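Local coordinates for glutamic acid/alanine-rich protein (Trypanosoma congolense, PDB 2Y44) that probably forms part of the surface coat of the parasite, presenting an elongated, largely helical ectodomain on the cell membrane, at residues 76-79 / 80-84; 161-164 / 165-169. All blocks are in the same frame, centred on the assembly; numbering follows the deposited sequence.

Contact 1: residues 76-79 / 80-84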
ATOM      1  N   THR A  76      12.859  10.321  -1.825  1.00 17.63           N
ATOM      2  CA  THR A  76      13.367   9.150  -1.141  1.00 18.88           C
ATOM      3  C   THR A  76      12.220   8.150  -0.959  1.00 18.61           C
ATOM      4  O   THR A  76      12.397   6.943  -1.065  1.00 18.93           O
ATOM      5  CB  THR A  76      13.979   9.563   0.203  1.00 19.61           C
ATOM      6  OG1 THR A  76      15.114  10.401  -0.068  1.00 25.12           O
ATOM      7  CG2 THR A  76      14.436   8.328   1.006  1.00 22.27           C
ATOM      8  N   VAL A  77      11.033   8.665  -0.648  1.00 17.90           N
ATOM      9  CA  VAL A  77       9.885   7.787  -0.450  1.00 16.34           C
ATOM     10  C   VAL A  77       9.519   7.033  -1.723  1.00 15.44           C
ATOM     11  O   VAL A  77       9.116   5.877  -1.655  1.00 16.74           O
ATOM     12  CB  VAL A  77       8.652   8.514   0.090  1.00 16.57           C
ATOM     13  CG1 VAL A  77       7.542   7.524   0.470  1.00 18.37           C
ATOM     14  CG2 VAL A  77       9.004   9.403   1.295  1.00 14.69           C
ATOM     15  N   VAL A  78       9.682   7.660  -2.891  1.00 14.90           N
ATOM     16  CA  VAL A  78       9.366   6.975  -4.146  1.00 15.46           C
ATOM     17  C   VAL A  78      10.206   5.695  -4.236  1.00 15.74           C
ATOM     18  O   VAL A  78       9.700   4.634  -4.577  1.00 16.56           O
ATOM     19  CB  VAL A  78       9.644   7.878  -5.367  1.00 16.47           C
ATOM     20  CG1 VAL A  78       9.526   7.077  -6.670  1.00 18.24           C
ATOM     21  CG2 VAL A  78       8.666   9.039  -5.370  1.00 15.81           C
ATOM     22  N   SER A  79      11.487   5.829  -3.936  1.00 15.69           N
ATOM     23  CA  SER A  79      12.414   4.703  -4.004  1.00 15.74           C
ATOM     24  C   SER A  79      11.994   3.602  -3.008  1.00 16.10           C
ATOM     25  O   SER A  79      11.855   2.434  -3.379  1.00 16.76           O
ATOM     26  CB  SER A  79      13.836   5.187  -3.713  1.00 18.74           C
ATOM     27  OG  SER A  79      14.733   4.100  -3.583  1.00 28.71           O
ATOM     28  N   ASP A  80      11.659   4.013  -1.788  1.00 14.94           N
ATOM     29  CA  ASP A  80      11.229   3.075  -0.740  1.00 15.84           C
ATOM     30  C   ASP A  80       9.895   2.393  -1.112  1.00 14.89           C
ATOM     31  O   ASP A  80       9.729   1.188  -0.949  1.00 17.06           O
ATOM     32  CB  ASP A  80      11.034   3.844   0.589  1.00 14.42           C
ATOM     33  CG  ASP A  80      12.340   4.175   1.308  1.00 20.15           C
ATOM     34  OD1 ASP A  80      13.407   3.610   0.994  1.00 22.64           O
ATOM     35  OD2 ASP A  80      12.292   5.054   2.196  1.00 20.71           O
ATOM     36  N   ALA A  81       8.936   3.181  -1.595  1.00 14.27           N
ATOM     37  CA  ALA A  81       7.630   2.667  -1.983  1.00 14.59           C
ATOM     38  C   ALA A  81       7.735   1.562  -3.058  1.00 15.92           C
ATOM     39  O   ALA A  81       7.074   0.512  -2.940  1.00 14.04           O
ATOM     40  CB  ALA A  81       6.731   3.812  -2.433  1.00 16.21           C
ATOM     41  N   ARG A  82       8.561   1.788  -4.094  1.00 15.95           N
ATOM     42  CA  ARG A  82       8.693   0.816  -5.199  1.00 15.96           C
ATOM     43  C   ARG A  82       9.276  -0.500  -4.662  1.00 15.79           C
ATOM     44  O   ARG A  82       8.873  -1.602  -5.064  1.00 15.38           O
ATOM     45  CB  ARG A  82       9.622   1.379  -6.289  1.00 16.39           C
ATOM     46  CG  ARG A  82       8.919   2.426  -7.130  1.00 19.52           C
ATOM     47  CD  ARG A  82       9.919   3.237  -7.926  1.00 21.09           C
ATOM     48  NE  ARG A  82       9.207   4.011  -8.941  1.00 25.84           N
ATOM     49  CZ  ARG A  82       9.703   5.062  -9.580  1.00 27.11           C
ATOM     50  NH1 ARG A  82      10.948   5.464  -9.365  1.00 29.59           N
ATOM     51  NH2 ARG A  82       8.936   5.712 -10.447  1.00 29.18           N
ATOM     52  N   LYS A  83      10.155  -0.381  -3.692  1.00 15.03           N
ATOM     53  CA  LYS A  83      10.772  -1.565  -3.083  1.00 14.46           C
ATOM     54  C   LYS A  83       9.741  -2.282  -2.228  1.00 14.95           C
ATOM     55  O   LYS A  83       9.613  -3.502  -2.282  1.00 15.94           O
ATOM     56  CB  LYS A  83      11.959  -1.159  -2.230  1.00 13.58           C
ATOM     57  CG  LYS A  83      13.187  -0.693  -3.032  1.00 12.79           C
ATOM     58  CD  LYS A  83      14.246  -0.113  -2.083  1.00 15.05           C
ATOM     59  CE  LYS A  83      15.471   0.429  -2.836  1.00 11.66           C
ATOM     60  NZ  LYS A  83      16.473   1.022  -1.844  1.00 14.69           N
ATOM     61  N   HIS A  84       9.030  -1.526  -1.399  1.00 14.92           N
ATOM     62  CA  HIS A  84       7.988  -2.116  -0.551  1.00 14.98           C
ATOM     63  C   HIS A  84       6.897  -2.796  -1.359  1.00 15.21           C
ATOM     64  O   HIS A  84       6.444  -3.862  -1.013  1.00 13.00           O
ATOM     65  CB  HIS A  84       7.390  -1.068   0.362  1.00 14.31           C
ATOM     66  CG  HIS A  84       8.380  -0.480   1.319  1.00 16.85           C
ATOM     67  ND1 HIS A  84       8.228   0.770   1.879  1.00 14.01           N
ATOM     68  CD2 HIS A  84       9.538  -0.974   1.808  1.00 18.70           C
ATOM     69  CE1 HIS A  84       9.223   0.995   2.716  1.00 14.25           C
ATOM     70  NE2 HIS A  84      10.054  -0.031   2.661  1.00 20.96           N
TER
HETATM   71  O   HOH W   1      15.351   3.471  -1.142  1.00 32.13           O

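Contact 2: residues 161-164 / 165-169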
ATOM      1  N   LYS A 161       2.239  -6.400   7.633  1.00 15.38           N
ATOM      2  CA  LYS A 161       3.438  -5.575   7.785  1.00 16.97           C
ATOM      3  C   LYS A 161       3.772  -4.896   6.477  1.00 14.63           C
ATOM      4  O   LYS A 161       4.061  -3.695   6.453  1.00 14.85           O
ATOM      5  CB  LYS A 161       4.617  -6.442   8.228  1.00 16.30           C
ATOM      6  CG  LYS A 161       5.885  -5.626   8.549  1.00 24.39           C
ATOM      7  CD  LYS A 161       6.744  -6.247   9.657  1.00 34.24           C
ATOM      8  CE  LYS A 161       8.217  -5.846   9.510  1.00 41.11           C
ATOM      9  NZ  LYS A 161       8.344  -4.506   8.855  1.00 43.69           N
ATOM     10  N   GLY A 162       3.710  -5.651   5.376  1.00 14.67           N
ATOM     11  CA  GLY A 162       4.155  -5.054   4.103  1.00 14.82           C
ATOM     12  C   GLY A 162       3.194  -3.971   3.649  1.00 16.40           C
ATOM     13  O   GLY A 162       3.612  -2.915   3.091  1.00 15.41           O
ATOM     14  N   LEU A 163       1.903  -4.206   3.880  1.00 16.75           N
ATOM     15  CA  LEU A 163       0.894  -3.203   3.524  1.00 19.12           C
ATOM     16  C   LEU A 163       0.971  -1.970   4.434  1.00 19.91           C
ATOM     17  O   LEU A 163       0.860  -0.844   3.950  1.00 17.59           O
ATOM     18  CB  LEU A 163      -0.530  -3.795   3.516  1.00 21.91           C
ATOM     19  CG  LEU A 163      -1.629  -3.009   2.776  1.00 27.86           C
ATOM     20  CD1 LEU A 163      -1.148  -2.544   1.418  1.00 25.01           C
ATOM     21  CD2 LEU A 163      -2.902  -3.828   2.596  1.00 31.24           C
ATOM     22  N   LYS A 164       1.190  -2.175   5.735  1.00 19.93           N
ATOM     23  CA  LYS A 164       1.430  -1.034   6.636  1.00 19.77           C
ATOM     24  C   LYS A 164       2.617  -0.165   6.157  1.00 19.81           C
ATOM     25  O   LYS A 164       2.592   1.080   6.293  1.00 18.63           O
ATOM     26  CB  LYS A 164       1.714  -1.510   8.069  1.00 19.15           C
ATOM     27  CG  LYS A 164       0.457  -1.923   8.817  1.00 24.49           C
ATOM     28  CD  LYS A 164       0.805  -2.343  10.221  1.00 27.82           C
ATOM     29  CE  LYS A 164      -0.456  -2.496  11.069  1.00 31.93           C
ATOM     30  NZ  LYS A 164      -0.175  -3.138  12.386  1.00 33.04           N
ATOM     31  N   SER A 165       3.661  -0.817   5.654  1.00 15.16           N
ATOM     32  CA  SER A 165       4.844  -0.079   5.132  1.00 17.53           C
ATOM     33  C   SER A 165       4.401   0.820   4.015  1.00 16.28           C
ATOM     34  O   SER A 165       4.836   1.969   3.946  1.00 17.04           O
ATOM     35  CB  SER A 165       5.961  -0.994   4.632  1.00 18.31           C
ATOM     36  OG  SER A 165       6.612  -1.638   5.707  1.00 24.89           O
ATOM     37  N   LEU A 166       3.591   0.281   3.087  1.00 14.39           N
ATOM     38  CA  LEU A 166       3.193   1.100   1.924  1.00 14.32           C
ATOM     39  C   LEU A 166       2.254   2.214   2.372  1.00 15.18           C
ATOM     40  O   LEU A 166       2.319   3.340   1.869  1.00 15.17           O
ATOM     41  CB  LEU A 166       2.462   0.234   0.888  1.00 15.44           C
ATOM     42  CG  LEU A 166       3.422  -0.601   0.065  1.00 16.53           C
ATOM     43  CD1 LEU A 166       2.668  -1.768  -0.594  1.00 17.76           C
ATOM     44  CD2 LEU A 166       4.134   0.313  -0.982  1.00 17.44           C
ATOM     45  N   GLU A 167       1.425   1.925   3.377  1.00 15.70           N
ATOM     46  CA  GLU A 167       0.514   2.947   3.930  1.00 17.48           C
ATOM     47  C   GLU A 167       1.331   4.038   4.596  1.00 16.02           C
ATOM     48  O   GLU A 167       1.023   5.215   4.436  1.00 18.64           O
ATOM     49  CB  GLU A 167      -0.494   2.339   4.924  1.00 19.66           C
ATOM     50  CG  GLU A 167      -1.600   1.535   4.241  1.00 17.06           C
ATOM     51  CD  GLU A 167      -2.269   0.535   5.181  1.00 19.62           C
ATOM     52  OE1 GLU A 167      -1.856   0.435   6.362  1.00 18.02           O
ATOM     53  OE2 GLU A 167      -3.202  -0.155   4.714  1.00 19.90           O
ATOM     54  N   ASP A 168       2.409   3.655   5.276  1.00 16.56           N
ATOM     55  CA  ASP A 168       3.296   4.665   5.890  1.00 16.64           C
ATOM     56  C   ASP A 168       4.001   5.442   4.793  1.00 14.93           C
ATOM     57  O   ASP A 168       4.132   6.659   4.855  1.00 17.09           O
ATOM     58  CB  ASP A 168       4.342   4.042   6.796  1.00 17.77           C
ATOM     59  CG  ASP A 168       5.113   5.088   7.601  1.00 25.79           C
ATOM     60  OD1 ASP A 168       4.472   5.876   8.338  1.00 33.17           O
ATOM     61  OD2 ASP A 168       6.346   5.166   7.448  1.00 32.50           O
ATOM     62  N   ASP A 169       4.432   4.744   3.752  1.00 14.14           N
ATOM     63  CA  ASP A 169       5.036   5.449   2.622  1.00 14.25           C
ATOM     64  C   ASP A 169       4.105   6.543   2.055  1.00 14.23           C
ATOM     65  O   ASP A 169       4.545   7.696   1.849  1.00 16.24           O
ATOM     66  CB  ASP A 169       5.333   4.460   1.505  1.00 13.48           C
ATOM     67  CG  ASP A 169       6.424   3.508   1.831  1.00 17.72           C
ATOM     68  OD1 ASP A 169       7.247   3.785   2.734  1.00 20.44           O
ATOM     69  OD2 ASP A 169       6.488   2.524   1.090  1.00 17.97           O
TER

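Contact 1: residues 76-79 / 80-84
Val78 and Arg82 lie side by side one turn apart on helix 57-107, a long helix of the elongated helical bundle that makes up this ectodomain. A methyl of Val78 lies against one face of the Arg82 guanidinium, off toward its rim, with 3.4 Å from Val78 CG1 to Arg82 NH1. That methyl meets the face because CG1 is on the far side from the valine backbone N (chi1 171°). The arginine chain reaches this place by running extended from CG to NE, back along the helix. Main-chain bonds of the i to i+4 kind hold the turn. Ala81 N to Val77 O is the shortest at 2.7 Å; Asp80 N to Thr76 O and Arg82 N to Val78 O are longer, and Lys83 N to Ser79 O is weak. The buried flank, with Val77 and Val78, packs on Val29 of helix 18-53, while Val77 also meets Ala173 of helix 149-183. On the polar flank a single water ties together three side chains that do not bond one another directly. This water lies 2.6 Å from Ser79 OG. It donates to Asp80 OD1 at 2.9 Å. From Lys83 NZ the same water accepts a hydrogen bond of 2.8 Å.

Contact 2: residues 161-164 / 165-169
The side chain of Glu167 slants across Leu163 on helix 149-183, which packs against helices 18-53 and 57-107 in the bundle. Glu167 CG lies anti to its own carbonyl carbon (chi1 -74°), and from there the extended chain runs back over the preceding turn, passing Leu163 O with CG at 3.4 Å. The carboxylate thus ends between two neighbours: OE2 is 3.8 Å from Leu163 CG, whereas OE1 is 3.6 Å from Lys164 CA. Lys164 also crosses the glutamate at a slant, meeting it through its aliphatic part and not its ammonium group. The polar end of Glu167 is directed outside this turn, where OE1 takes a hydrogen bond with Ser131 of helix 131-144; Leu163 packs beside it on Leu134 of the same helix. Leu166 leaves the helix on another side, and its CD1 makes a loose apolar contact of 4.4 Å with Leu163 CD1, while the same side chain also packs on Leu88 and Ala25 of the two adjoining helices. Beneath these side chains, the i to i+4 helix hydrogen bonds include Glu167 N to Leu163 O at 2.9 Å. Lys161 O accepts from Ser165 N at 3.0 Å and, only weakly, from Ser165 OG (3.4 Å).

Contacts 1 and 2 illustrate how two helical turns, distant in sequence, are joined by the faces they turn to each other: their centres are 11 Å apart, on helices 57-107 and 149-183. The polar tie is a probable hydrogen bond of 2.6 Å between His84 ND1 and Asp169 OD2, in the partly buried seam. Packing lies alongside it, with Ala81 CA 3.3 Å from Asp169 OD2, Val77 CG1 3.3 Å from Asp169 O, and Leu166 CD2 3.5 Å from Ala81 O. The small side chain of Ala81 is consistent with this close approach. Contact 2 lies nearer the centre of the chain, about 5 Å from it against 11 Å for contact 1.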